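Local structure of inositol dehydrogenase (Lactobacillus casei, 4MKX) at residues S109-G114 with M195-I200; H122-I127 with I326-G331; D201-F206 with T245-V250; Y259-E264 with E301-A306. The protein probably catalyses the oxidation of scyllo-inositol with an NAD cofactor, as a member of the Gfo/Idh/MocA family of oxidoreductases. All coordinates share one frame; numbering follows the deposited sequence.

Contact 1. Residues S109-G114 with M195-I200; sequences SEKPIG and MSIHDI
Pro-112 and Ile-197 make the tight, buried half of this contact. CB of the Pro-112 ring meets the CD1 methyl of Ile-197 at 3.6 Å. A cis peptide bond joins Lys-111 to this proline. The looser half, partly exposed, belongs to Lys-111 and His-198. The two side chains cross at about a right angle. Lys-111 CG sits between its backbone N and carbonyl carbon, and the chain bends at chi2 (90°). This carries its methylenes across the imidazole, with Lys-111 CE 3.7 Å from His-198 NE2 and Lys-111 CG 3.7 Å from His-198 CE1. With an alanine for Lys-111 the His-198 ring is likely to lose the methylenes beside it, and Asp-194 O its weak bond from NZ. A water adds a polar link: it donates to Glu-110 OE1 (2.8 Å) and accepts a weak bond from His-198 NE2. The Glu-Lys-Pro sequence is a family signature. In relatives its lysine lies near the substrate and nicotinamide, so a similar place here is likely. The loop follows strand 106-109 of the Rossmann sheet and faces the start of helix 197-207, while Thr-335 of helix 328-347 also touches Pro-112.

Contact 2. Residues H122-I127 with I326-G331; sequences HTQQVI and ITAEDG
Gln-124 has CG beside its backbone N, and the extended chain beyond it (chi2 -180°) carries the amide out to Glu-329. Glu-329 starts with CG anti to its backbone N but bends at chi2 (71°), which turns its carboxylate back toward the glutamine. The two chains meet in one hydrogen bond, Gln-124 NE2 to Glu-329 OE1, at 3.1 Å. The bond is not straight (N-H...O 139°). OE1 is approached nearly along its C-O bond and lies close to the plane of the glutamine amide. The carboxylate is shared, because Glu-329 OE2 also takes a hydrogen bond from Gln-333. Beside this polar pair is a small apolar patch. Ala-328 CB points at the other helix and is met by Ile-127 CD1 at 3.6 Å and by Gln-124 CG at 3.9 Å. The short alanine side chain lets the backbones come close: the CA atoms of Gln-124 and Ala-328 are 6.2 Å apart. Phe-135 of strand 135-137 touches both Ile-127 and Ala-328. The pairing thus sets the first turn of helix 328-347 against Rossmann helix 117-128. The start of that first helix is held by a capping box, with Thr-327 as N-cap: Thr-327 N donates to Asp-330 OD2 (3.0 Å), and Asp-330 N donates to Thr-327 OG1 (3.3 Å).

Contact 3. Residues D201-F206 with T245-V250; sequences DVIRWF and TMAILV
Helix 197-207 passes over the extended strand 246-252, with the nearest CA atoms, those of Ile-203 and Ala-247, 7.8 Å apart. Ile-203 bridges that space almost alone. Its CG1 branch starts beside the backbone N (chi1 -73°) and then runs on extended (chi2 158°), which carries CD1 down to the strand. There the methyl meets two residues at once. Ile-203 CD1 lies 3.7 Å from Leu-249 CD2 and 3.9 Å from Ala-247 CB. Ala-247 points at the helix, and Leu-249 reaches it with its CD2 methyl. Ile-248, between them, points the other way. The small alanine makes room for the isoleucine tip, and Leu-249 crosses it at a slant. All three side chains are buried and the contact is wholly apolar. It is simple helix-on-sheet packing in the C-terminal domain. Neighbouring strands widen the bed under Ile-203: Ile-165 of strand 162-172 and Met-239 and Leu-241 of strand 234-241 also touch it. Strand 246-252 lies between these two in the sheet. Met-246, Ile-248 and Val-250 pack instead against a second subunit, so the sheet has the helix on one face and the subunit interface on the other.

Contact 4. Residues Y259-E264 with E301-A306; sequences YHVETE and ERFAQA
Tyr-259 leads into strand 260-267 of the mixed sheet of the C-terminal domain, and its ring meets Arg-302 and Phe-303 where helix 299-302 gives way to helix 304-319. Both touch the tyrosine at its ring edge, near the ring plane. Arg-302 CB lies 3.7 Å from Tyr-259 CD2, and Phe-303 CE2 lies 3.8 Å from Tyr-259 CE2. The tyrosine and phenylalanine side chains cross at about a right angle. Tyr-259 OH sits at the edge of the Phe-303 ring, in its plane. Val-261 CG1 reaches another point of that edge, 4.1 Å from Phe-303 CZ, while its CG2 lies over one face of the tyrosine ring, toward its rim. Arg-302 CG, anti to the backbone N (chi1 167°), stands over the centre of one Phe-303 face. The bend at chi2 (66°) then lays the guanidinium along the same ring, with Phe-303 CE1 over the centre of one guanidinium face. The guanidinium plane is turned 71° from the tyrosine ring. Cut back to an alanine, Tyr-259 is likely to leave Arg-302 CB and the Phe-303 edge without their tyrosine partner, and the phenylalanine freer to turn. The charged end of Arg-302 forms a salt bridge to Asp-144 through NH1. Arg-302 NE donates to one water (2.7 Å) and Arg-302 NH2 to another (3.1 Å), and both waters donate to Val-261 O.

Overall arrangement
Contacts 3 and 4 are buried and belong to one sheet, reached from helix 197-207 and from the junction of helices 299-302 and 304-319. Val-202 of contact 3 touches Thr-263 of contact 4, and both contacts border the second subunit. Contacts 1 and 2 are only partly buried and join the Rossmann part to the rest of the chain. They touch where Ile-113 packs on Ala-328. Helix 197-207 serves contacts 1 and 3, and the Asp-330 to Arg-204 salt bridge ties contact 2 to contact 3. The chemistry follows the place: purely apolar in contact 3, rings with bridging waters in contact 4, and an apolar patch beside polar groups in contacts 1 and 2.

Contact 1. Residues S109-G114 with M195-I200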
loop_
_atom_site.group_PDB
_atom_site.type_symbol
_atom_site.label_atom_id
_atom_site.label_comp_id
_atom_site.label_asym_id
_atom_site.label_seq_id
_atom_site.Cartn_x
_atom_site.Cartn_y
_atom_site.Cartn_z
ATOM N N SER A 109 -25.075 21.515 17.823
ATOM C CA SER A 109 -24.412 21.153 19.065
ATOM C C SER A 109 -23.342 20.120 18.800
ATOM O O SER A 109 -23.577 19.178 18.061
ATOM C CB SER A 109 -25.431 20.580 20.054
ATOM O OG SER A 109 -24.793 20.157 21.238
ATOM N N GLU A 110 -22.174 20.289 19.404
ATOM C CA GLU A 110 -21.204 19.201 19.398
ATOM C C GLU A 110 -21.717 17.995 20.164
ATOM O O GLU A 110 -22.629 18.099 20.993
ATOM C CB GLU A 110 -19.863 19.640 19.993
ATOM C CG GLU A 110 -18.905 20.209 18.959
ATOM C CD GLU A 110 -18.557 19.191 17.880
ATOM O OE1 GLU A 110 -18.641 17.969 18.140
ATOM O OE2 GLU A 110 -18.194 19.608 16.759
ATOM N N LYS A 111 -21.134 16.839 19.865
ATOM C CA LYS A 111 -21.397 15.643 20.651
ATOM C C LYS A 111 -20.754 15.759 22.029
ATOM O O LYS A 111 -19.830 16.553 22.227
ATOM C CB LYS A 111 -20.860 14.407 19.909
ATOM C CG LYS A 111 -19.329 14.375 19.719
ATOM C CD LYS A 111 -18.621 13.667 20.890
ATOM C CE LYS A 111 -17.106 13.869 20.839
ATOM N NZ LYS A 111 -16.431 13.320 22.049
ATOM N N PRO A 112 -21.250 14.982 23.006
ATOM C CA PRO A 112 -22.484 14.196 22.968
ATOM C C PRO A 112 -23.627 15.154 23.208
ATOM O O PRO A 112 -23.374 16.296 23.596
ATOM C CB PRO A 112 -22.347 13.274 24.185
ATOM C CG PRO A 112 -21.527 14.043 25.147
ATOM C CD PRO A 112 -20.575 14.889 24.310
ATOM N N ILE A 113 -24.857 14.722 22.981
ATOM C CA ILE A 113 -25.976 15.632 23.226
ATOM C C ILE A 113 -26.071 15.980 24.710
ATOM O O ILE A 113 -26.404 17.110 25.084
ATOM C CB ILE A 113 -27.305 15.056 22.676
ATOM C CG1 ILE A 113 -28.405 16.122 22.676
ATOM C CG2 ILE A 113 -27.749 13.787 23.434
ATOM C CD1 ILE A 113 -29.612 15.719 21.863
ATOM N N GLY A 114 -25.752 15.005 25.553
ATOM C CA GLY A 114 -25.833 15.169 26.989
ATOM C C GLY A 114 -25.348 13.889 27.639
ATOM O O GLY A 114 -24.937 12.953 26.938
ATOM N N MET A 195 -14.246 8.680 23.469
ATOM C CA MET A 195 -13.607 8.240 22.229
ATOM C C MET A 195 -14.499 7.459 21.264
ATOM O O MET A 195 -14.236 7.440 20.061
ATOM C CB MET A 195 -12.371 7.382 22.553
ATOM C CG MET A 195 -11.229 8.150 23.178
ATOM S SD MET A 195 -10.636 9.457 22.089
ATOM C CE MET A 195 -9.832 8.489 20.809
ATOM N N SER A 196 -15.534 6.799 21.774
ATOM C CA SER A 196 -16.258 5.842 20.947
ATOM C C SER A 196 -17.622 6.300 20.451
ATOM O O SER A 196 -18.269 5.571 19.707
ATOM C CB SER A 196 -16.431 4.523 21.702
ATOM O OG SER A 196 -15.173 4.025 22.114
ATOM N N ILE A 197 -18.070 7.480 20.878
ATOM C CA ILE A 197 -19.373 7.963 20.454
ATOM C C ILE A 197 -19.476 8.077 18.934
ATOM O O ILE A 197 -20.496 7.712 18.361
ATOM C CB ILE A 197 -19.753 9.304 21.133
ATOM C CG1 ILE A 197 -20.034 9.060 22.612
ATOM C CG2 ILE A 197 -21.012 9.886 20.509
ATOM C CD1 ILE A 197 -20.877 10.144 23.273
ATOM N N HIS A 198 -18.417 8.548 18.272
ATOM C CA HIS A 198 -18.456 8.639 16.821
ATOM C C HIS A 198 -18.514 7.261 16.181
ATOM O O HIS A 198 -19.132 7.084 15.127
ATOM C CB HIS A 198 -17.247 9.387 16.271
ATOM C CG HIS A 198 -17.217 10.843 16.605
ATOM N ND1 HIS A 198 -18.175 11.729 16.163
ATOM C CD2 HIS A 198 -16.327 11.571 17.320
ATOM C CE1 HIS A 198 -17.886 12.940 16.605
ATOM N NE2 HIS A 198 -16.760 12.874 17.300
ATOM N N ASP A 199 -17.863 6.284 16.804
ATOM C CA ASP A 199 -17.895 4.920 16.294
ATOM C C ASP A 199 -19.282 4.300 16.443
ATOM O O ASP A 199 -19.768 3.627 15.536
ATOM C CB ASP A 199 -16.848 4.067 17.008
ATOM C CG ASP A 199 -15.433 4.507 16.699
ATOM O OD1 ASP A 199 -15.079 4.586 15.503
ATOM O OD2 ASP A 199 -14.675 4.779 17.650
ATOM N N ILE A 200 -19.917 4.542 17.584
ATOM C CA ILE A 200 -21.289 4.097 17.787
ATOM C C ILE A 200 -22.195 4.692 16.717
ATOM O O ILE A 200 -22.973 3.982 16.080
ATOM C CB ILE A 200 -21.776 4.439 19.202
ATOM C CG1 ILE A 200 -21.060 3.542 20.223
ATOM C CG2 ILE A 200 -23.284 4.236 19.322
ATOM C CD1 ILE A 200 -21.079 4.101 21.621
HETATM O O HOH W 1 -16.779 16.194 17.096
#

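Contact 2. Residues H122-I127 with I326-G331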
loop_
_atom_site.group_PDB
_atom_site.type_symbol
_atom_site.label_atom_id
_atom_site.label_comp_id
_atom_site.label_asym_id
_atom_site.label_seq_id
_atom_site.Cartn_x
_atom_site.Cartn_y
_atom_site.Cartn_z
ATOM N N HIS A 122 -35.896 15.068 28.261
ATOM C CA HIS A 122 -36.507 16.377 28.500
ATOM C C HIS A 122 -36.164 17.304 27.340
ATOM O O HIS A 122 -37.014 18.038 26.837
ATOM C CB HIS A 122 -35.998 16.972 29.811
ATOM C CG HIS A 122 -36.613 18.294 30.160
ATOM N ND1 HIS A 122 -36.095 19.497 29.729
ATOM C CD2 HIS A 122 -37.692 18.601 30.922
ATOM C CE1 HIS A 122 -36.834 20.487 30.200
ATOM N NE2 HIS A 122 -37.809 19.970 30.927
ATOM N N THR A 123 -34.915 17.246 26.894
ATOM C CA THR A 123 -34.485 18.067 25.764
ATOM C C THR A 123 -35.130 17.634 24.449
ATOM O O THR A 123 -35.480 18.474 23.623
ATOM C CB THR A 123 -32.954 18.080 25.648
ATOM O OG1 THR A 123 -32.409 18.655 26.841
ATOM C CG2 THR A 123 -32.500 18.905 24.436
ATOM N N GLN A 124 -35.279 16.328 24.245
ATOM C CA GLN A 124 -36.001 15.832 23.083
ATOM C C GLN A 124 -37.392 16.447 22.985
ATOM O O GLN A 124 -37.850 16.768 21.893
ATOM C CB GLN A 124 -36.115 14.317 23.125
ATOM C CG GLN A 124 -34.836 13.611 22.732
ATOM C CD GLN A 124 -34.992 12.113 22.777
ATOM O OE1 GLN A 124 -35.018 11.523 23.854
ATOM N NE2 GLN A 124 -35.107 11.491 21.608
ATOM N N GLN A 125 -38.060 16.586 24.125
ATOM C CA GLN A 125 -39.381 17.213 24.147
ATOM C C GLN A 125 -39.312 18.680 23.705
ATOM O O GLN A 125 -40.110 19.118 22.877
ATOM C CB GLN A 125 -40.002 17.084 25.539
ATOM C CG GLN A 125 -41.277 17.894 25.734
ATOM C CD GLN A 125 -42.447 17.380 24.910
ATOM O OE1 GLN A 125 -42.378 16.323 24.291
ATOM N NE2 GLN A 125 -43.543 18.126 24.921
ATOM N N VAL A 126 -38.351 19.426 24.248
ATOM C CA VAL A 126 -38.166 20.830 23.873
ATOM C C VAL A 126 -37.890 20.943 22.372
ATOM O O VAL A 126 -38.462 21.784 21.683
ATOM C CB VAL A 126 -37.041 21.507 24.684
ATOM C CG1 VAL A 126 -36.850 22.947 24.232
ATOM C CG2 VAL A 126 -37.357 21.487 26.167
ATOM N N ILE A 127 -37.018 20.076 21.858
ATOM C CA ILE A 127 -36.738 20.055 20.428
ATOM C C ILE A 127 -37.999 19.809 19.596
ATOM O O ILE A 127 -38.222 20.473 18.584
ATOM C CB ILE A 127 -35.660 18.985 20.081
ATOM C CG1 ILE A 127 -34.318 19.364 20.708
ATOM C CG2 ILE A 127 -35.545 18.812 18.585
ATOM C CD1 ILE A 127 -33.265 18.246 20.607
ATOM N N ILE A 326 -29.664 14.314 11.077
ATOM C CA ILE A 326 -29.002 13.904 12.306
ATOM C C ILE A 326 -29.830 14.417 13.479
ATOM O O ILE A 326 -29.892 15.625 13.731
ATOM C CB ILE A 326 -27.568 14.452 12.387
ATOM C CG1 ILE A 326 -26.770 14.032 11.152
ATOM C CG2 ILE A 326 -26.881 13.961 13.651
ATOM C CD1 ILE A 326 -25.400 14.675 11.058
ATOM N N THR A 327 -30.469 13.500 14.197
ATOM C CA THR A 327 -31.490 13.883 15.173
ATOM C C THR A 327 -31.050 13.772 16.619
ATOM O O THR A 327 -29.983 13.236 16.924
ATOM C CB THR A 327 -32.751 13.024 15.006
ATOM O OG1 THR A 327 -32.462 11.677 15.402
ATOM C CG2 THR A 327 -33.190 13.032 13.564
ATOM N N ALA A 328 -31.895 14.266 17.514
ATOM C CA ALA A 328 -31.665 14.140 18.940
ATOM C C ALA A 328 -31.627 12.666 19.309
ATOM O O ALA A 328 -30.962 12.287 20.267
ATOM C CB ALA A 328 -32.758 14.843 19.712
ATOM N N GLU A 329 -32.344 11.848 18.545
ATOM C CA GLU A 329 -32.394 10.410 18.796
ATOM C C GLU A 329 -31.056 9.756 18.486
ATOM O O GLU A 329 -30.646 8.826 19.173
ATOM C CB GLU A 329 -33.490 9.743 17.961
ATOM C CG GLU A 329 -33.622 8.224 18.189
ATOM C CD GLU A 329 -34.208 7.874 19.549
ATOM O OE1 GLU A 329 -34.828 8.754 20.179
ATOM O OE2 GLU A 329 -34.051 6.717 19.995
ATOM N N ASP A 330 -30.384 10.222 17.438
ATOM C CA ASP A 330 -29.040 9.725 17.158
ATOM C C ASP A 330 -28.142 10.081 18.330
ATOM O O ASP A 330 -27.263 9.312 18.719
ATOM C CB ASP A 330 -28.503 10.335 15.864
ATOM C CG ASP A 330 -29.250 9.852 14.644
ATOM O OD1 ASP A 330 -29.535 8.643 14.567
ATOM O OD2 ASP A 330 -29.559 10.674 13.756
ATOM N N GLY A 331 -28.374 11.254 18.909
ATOM C CA GLY A 331 -27.645 11.665 20.091
ATOM C C GLY A 331 -27.929 10.818 21.317
ATOM O O GLY A 331 -27.004 10.396 22.014
#

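Contact 3. Residues D201-F206 with T245-V250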
loop_
_atom_site.group_PDB
_atom_site.type_symbol
_atom_site.label_atom_id
_atom_site.label_comp_id
_atom_site.label_asym_id
_atom_site.label_seq_id
_atom_site.Cartn_x
_atom_site.Cartn_y
_atom_site.Cartn_z
ATOM N N ASP A 201 -22.071 5.994 16.475
ATOM C CA ASP A 201 -22.877 6.605 15.438
ATOM C C ASP A 201 -22.618 6.031 14.044
ATOM O O ASP A 201 -23.547 5.813 13.260
ATOM C CB ASP A 201 -22.663 8.111 15.435
ATOM C CG ASP A 201 -23.584 8.805 14.472
ATOM O OD1 ASP A 201 -24.813 8.833 14.747
ATOM O OD2 ASP A 201 -23.089 9.298 13.431
ATOM N N VAL A 202 -21.350 5.772 13.727
ATOM C CA VAL A 202 -21.009 5.162 12.454
ATOM C C VAL A 202 -21.681 3.797 12.277
ATOM O O VAL A 202 -22.202 3.495 11.209
ATOM C CB VAL A 202 -19.461 5.039 12.287
ATOM C CG1 VAL A 202 -19.084 3.860 11.427
ATOM C CG2 VAL A 202 -18.889 6.330 11.728
ATOM N N ILE A 203 -21.687 3.000 13.332
ATOM C CA ILE A 203 -22.317 1.688 13.289
ATOM C C ILE A 203 -23.820 1.812 13.000
ATOM O O ILE A 203 -24.351 1.160 12.080
ATOM C CB ILE A 203 -22.027 0.929 14.584
ATOM C CG1 ILE A 203 -20.560 0.493 14.580
ATOM C CG2 ILE A 203 -22.920 -0.301 14.715
ATOM C CD1 ILE A 203 -19.997 0.216 15.952
ATOM N N ARG A 204 -24.487 2.704 13.727
ATOM C CA ARG A 204 -25.916 2.919 13.528
ATOM C C ARG A 204 -26.208 3.482 12.146
ATOM O O ARG A 204 -27.158 3.065 11.486
ATOM C CB ARG A 204 -26.482 3.837 14.619
ATOM C CG ARG A 204 -26.365 3.272 16.045
ATOM C CD ARG A 204 -26.982 4.203 17.088
ATOM N NE ARG A 204 -28.415 4.365 16.859
ATOM C CZ ARG A 204 -28.970 5.461 16.348
ATOM N NH1 ARG A 204 -28.216 6.507 16.018
ATOM N NH2 ARG A 204 -30.279 5.507 16.160
ATOM N N TRP A 205 -25.370 4.420 11.704
ATOM C CA TRP A 205 -25.534 5.073 10.413
ATOM C C TRP A 205 -25.429 4.072 9.268
ATOM O O TRP A 205 -26.277 4.048 8.372
ATOM C CB TRP A 205 -24.489 6.197 10.271
ATOM C CG TRP A 205 -24.517 6.984 9.001
ATOM C CD1 TRP A 205 -25.614 7.524 8.389
ATOM C CD2 TRP A 205 -23.385 7.375 8.210
ATOM N NE1 TRP A 205 -25.234 8.205 7.253
ATOM C CE2 TRP A 205 -23.873 8.134 7.124
ATOM C CE3 TRP A 205 -22.011 7.156 8.315
ATOM C CZ2 TRP A 205 -23.030 8.662 6.141
ATOM C CZ3 TRP A 205 -21.176 7.682 7.337
ATOM C CH2 TRP A 205 -21.692 8.432 6.267
ATOM N N PHE A 206 -24.402 3.225 9.299
ATOM C CA PHE A 206 -24.189 2.284 8.200
ATOM C C PHE A 206 -25.229 1.169 8.152
ATOM O O PHE A 206 -25.615 0.741 7.069
ATOM C CB PHE A 206 -22.781 1.667 8.267
ATOM C CG PHE A 206 -21.739 2.478 7.567
ATOM C CD1 PHE A 206 -21.512 2.311 6.211
ATOM C CD2 PHE A 206 -20.990 3.418 8.258
ATOM C CE1 PHE A 206 -20.553 3.070 5.550
ATOM C CE2 PHE A 206 -20.028 4.182 7.602
ATOM C CZ PHE A 206 -19.812 4.006 6.251
ATOM N N THR A 245 -26.106 -8.788 14.225
ATOM C CA THR A 245 -24.944 -8.175 13.566
ATOM C C THR A 245 -23.871 -7.987 14.601
ATOM O O THR A 245 -24.165 -7.707 15.767
ATOM C CB THR A 245 -25.276 -6.777 12.990
ATOM O OG1 THR A 245 -26.222 -6.919 11.936
ATOM C CG2 THR A 245 -24.021 -6.085 12.439
ATOM N N MET A 246 -22.617 -8.095 14.181
ATOM C CA MET A 246 -21.546 -8.012 15.145
ATOM C C MET A 246 -20.807 -6.706 14.976
ATOM O O MET A 246 -20.675 -6.208 13.872
ATOM C CB MET A 246 -20.600 -9.187 14.941
ATOM C CG MET A 246 -21.307 -10.511 15.102
ATOM S SD MET A 246 -20.268 -11.909 14.692
ATOM C CE MET A 246 -20.261 -11.845 12.924
ATOM N N ALA A 247 -20.324 -6.164 16.083
ATOM C CA ALA A 247 -19.463 -4.989 16.007
ATOM C C ALA A 247 -18.344 -5.096 17.017
ATOM O O ALA A 247 -18.508 -5.648 18.098
ATOM C CB ALA A 247 -20.253 -3.700 16.219
ATOM N N ILE A 248 -17.186 -4.575 16.633
ATOM C CA ILE A 248 -16.009 -4.586 17.480
ATOM C C ILE A 248 -15.523 -3.157 17.597
ATOM O O ILE A 248 -15.416 -2.457 16.586
ATOM C CB ILE A 248 -14.896 -5.420 16.827
ATOM C CG1 ILE A 248 -15.329 -6.882 16.738
ATOM C CG2 ILE A 248 -13.601 -5.308 17.621
ATOM C CD1 ILE A 248 -14.380 -7.743 15.972
ATOM N N LEU A 249 -15.256 -2.704 18.818
ATOM C CA LEU A 249 -14.698 -1.366 19.009
ATOM C C LEU A 249 -13.357 -1.447 19.706
ATOM O O LEU A 249 -13.162 -2.278 20.577
ATOM C CB LEU A 249 -15.619 -0.513 19.879
ATOM C CG LEU A 249 -16.998 -0.177 19.345
ATOM C CD1 LEU A 249 -17.689 0.768 20.324
ATOM C CD2 LEU A 249 -16.879 0.456 17.973
ATOM N N VAL A 250 -12.434 -0.573 19.328
ATOM C CA VAL A 250 -11.243 -0.361 20.142
ATOM C C VAL A 250 -11.098 1.142 20.310
ATOM O O VAL A 250 -11.269 1.897 19.356
ATOM C CB VAL A 250 -9.968 -0.953 19.515
ATOM C CG1 VAL A 250 -8.744 -0.485 20.297
ATOM C CG2 VAL A 250 -10.019 -2.468 19.521
#

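Contact 4. Residues Y259-E264 with E301-A306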
loop_
_atom_site.group_PDB
_atom_site.type_symbol
_atom_site.label_atom_id
_atom_site.label_comp_id
_atom_site.label_asym_id
_atom_site.label_seq_id
_atom_site.Cartn_x
_atom_site.Cartn_y
_atom_site.Cartn_z
ATOM N N TYR A 259 -2.845 9.673 14.814
ATOM C CA TYR A 259 -4.270 9.589 15.102
ATOM C C TYR A 259 -4.866 8.451 14.291
ATOM O O TYR A 259 -4.950 8.545 13.061
ATOM C CB TYR A 259 -4.921 10.914 14.698
ATOM C CG TYR A 259 -6.403 11.060 14.993
ATOM C CD1 TYR A 259 -6.917 10.823 16.260
ATOM C CD2 TYR A 259 -7.275 11.474 14.000
ATOM C CE1 TYR A 259 -8.268 10.973 16.520
ATOM C CE2 TYR A 259 -8.624 11.639 14.244
ATOM C CZ TYR A 259 -9.117 11.390 15.511
ATOM O OH TYR A 259 -10.464 11.540 15.780
ATOM N N HIS A 260 -5.263 7.372 14.958
ATOM C CA HIS A 260 -5.723 6.196 14.224
ATOM C C HIS A 260 -7.229 6.067 14.336
ATOM O O HIS A 260 -7.749 5.662 15.372
ATOM C CB HIS A 260 -5.059 4.916 14.723
ATOM C CG HIS A 260 -5.336 3.726 13.854
ATOM N ND1 HIS A 260 -4.409 3.220 12.966
ATOM C CD2 HIS A 260 -6.445 2.961 13.713
ATOM C CE1 HIS A 260 -4.922 2.177 12.340
ATOM N NE2 HIS A 260 -6.157 1.994 12.777
ATOM N N VAL A 261 -7.923 6.426 13.264
ATOM C CA VAL A 261 -9.368 6.234 13.173
ATOM C C VAL A 261 -9.622 5.413 11.922
ATOM O O VAL A 261 -9.296 5.827 10.808
ATOM C CB VAL A 261 -10.120 7.565 13.111
ATOM C CG1 VAL A 261 -11.583 7.342 12.797
ATOM C CG2 VAL A 261 -10.007 8.272 14.453
ATOM N N GLU A 262 -10.159 4.223 12.118
ATOM C CA GLU A 262 -10.266 3.245 11.050
ATOM C C GLU A 262 -11.604 2.552 11.228
ATOM O O GLU A 262 -12.005 2.262 12.353
ATOM C CB GLU A 262 -9.140 2.208 11.164
ATOM C CG GLU A 262 -9.221 1.066 10.129
ATOM C CD GLU A 262 -8.328 -0.097 10.456
ATOM O OE1 GLU A 262 -7.713 -0.099 11.550
ATOM O OE2 GLU A 262 -8.241 -1.039 9.627
ATOM N N THR A 263 -12.313 2.325 10.125
ATOM C CA THR A 263 -13.569 1.583 10.184
ATOM C C THR A 263 -13.577 0.530 9.102
ATOM O O THR A 263 -13.370 0.825 7.927
ATOM C CB THR A 263 -14.766 2.522 10.003
ATOM O OG1 THR A 263 -14.739 3.491 11.054
ATOM C CG2 THR A 263 -16.072 1.750 10.115
ATOM N N GLU A 264 -13.839 -0.707 9.512
ATOM C CA GLU A 264 -13.873 -1.846 8.615
ATOM C C GLU A 264 -15.300 -2.362 8.563
ATOM O O GLU A 264 -15.949 -2.510 9.602
ATOM C CB GLU A 264 -12.971 -2.935 9.191
ATOM C CG GLU A 264 -13.137 -4.296 8.604
ATOM C CD GLU A 264 -12.309 -5.294 9.365
ATOM O OE1 GLU A 264 -11.081 -5.327 9.133
ATOM O OE2 GLU A 264 -12.861 -6.010 10.228
ATOM N N GLU A 301 -6.363 17.727 11.774
ATOM C CA GLU A 301 -5.762 17.407 10.490
ATOM C C GLU A 301 -6.604 16.371 9.723
ATOM O O GLU A 301 -6.915 16.560 8.543
ATOM C CB GLU A 301 -4.336 16.891 10.693
ATOM C CG GLU A 301 -3.686 16.433 9.402
ATOM C CD GLU A 301 -2.277 15.904 9.592
ATOM O OE1 GLU A 301 -1.578 15.722 8.575
ATOM O OE2 GLU A 301 -1.863 15.663 10.745
ATOM N N ARG A 302 -6.978 15.288 10.389
ATOM C CA ARG A 302 -7.703 14.203 9.717
ATOM C C ARG A 302 -9.089 14.654 9.265
ATOM O O ARG A 302 -9.543 14.305 8.175
ATOM C CB ARG A 302 -7.835 12.999 10.655
ATOM C CG ARG A 302 -8.835 11.922 10.195
ATOM C CD ARG A 302 -8.374 11.221 8.891
ATOM N NE ARG A 302 -9.373 10.228 8.480
ATOM C CZ ARG A 302 -10.431 10.505 7.711
ATOM N NH1 ARG A 302 -10.620 11.743 7.253
ATOM N NH2 ARG A 302 -11.306 9.543 7.402
ATOM N N PHE A 303 -9.775 15.426 10.103
ATOM C CA PHE A 303 -11.168 15.719 9.809
ATOM C C PHE A 303 -11.435 17.151 9.411
ATOM O O PHE A 303 -12.571 17.613 9.481
ATOM C CB PHE A 303 -12.079 15.267 10.967
ATOM C CG PHE A 303 -12.216 13.771 11.068
ATOM C CD1 PHE A 303 -12.836 13.058 10.047
ATOM C CD2 PHE A 303 -11.710 13.077 12.165
ATOM C CE1 PHE A 303 -12.961 11.673 10.117
ATOM C CE2 PHE A 303 -11.832 11.700 12.244
ATOM C CZ PHE A 303 -12.447 10.989 11.215
ATOM N N ALA A 304 -10.400 17.834 8.927
ATOM C CA ALA A 304 -10.561 19.222 8.496
ATOM C C ALA A 304 -11.701 19.415 7.508
ATOM O O ALA A 304 -12.523 20.329 7.658
ATOM C CB ALA A 304 -9.251 19.734 7.904
ATOM N N GLN A 305 -11.733 18.573 6.480
ATOM C CA GLN A 305 -12.768 18.640 5.455
ATOM C C GLN A 305 -14.150 18.365 6.020
ATOM O O GLN A 305 -15.111 19.056 5.673
ATOM C CB GLN A 305 -12.450 17.643 4.324
ATOM C CG GLN A 305 -13.575 17.492 3.293
ATOM C CD GLN A 305 -14.478 16.301 3.581
ATOM O OE1 GLN A 305 -14.007 15.171 3.749
ATOM N NE2 GLN A 305 -15.781 16.554 3.659
ATOM N N ALA A 306 -14.246 17.376 6.901
ATOM C CA ALA A 306 -15.537 17.004 7.478
ATOM C C ALA A 306 -16.122 18.119 8.334
ATOM O O ALA A 306 -17.332 18.330 8.336
ATOM C CB ALA A 306 -15.403 15.735 8.300
HETATM O O HOH W 2 -11.247 7.037 9.182
HETATM O O HOH W 3 -8.070 8.264 9.830
#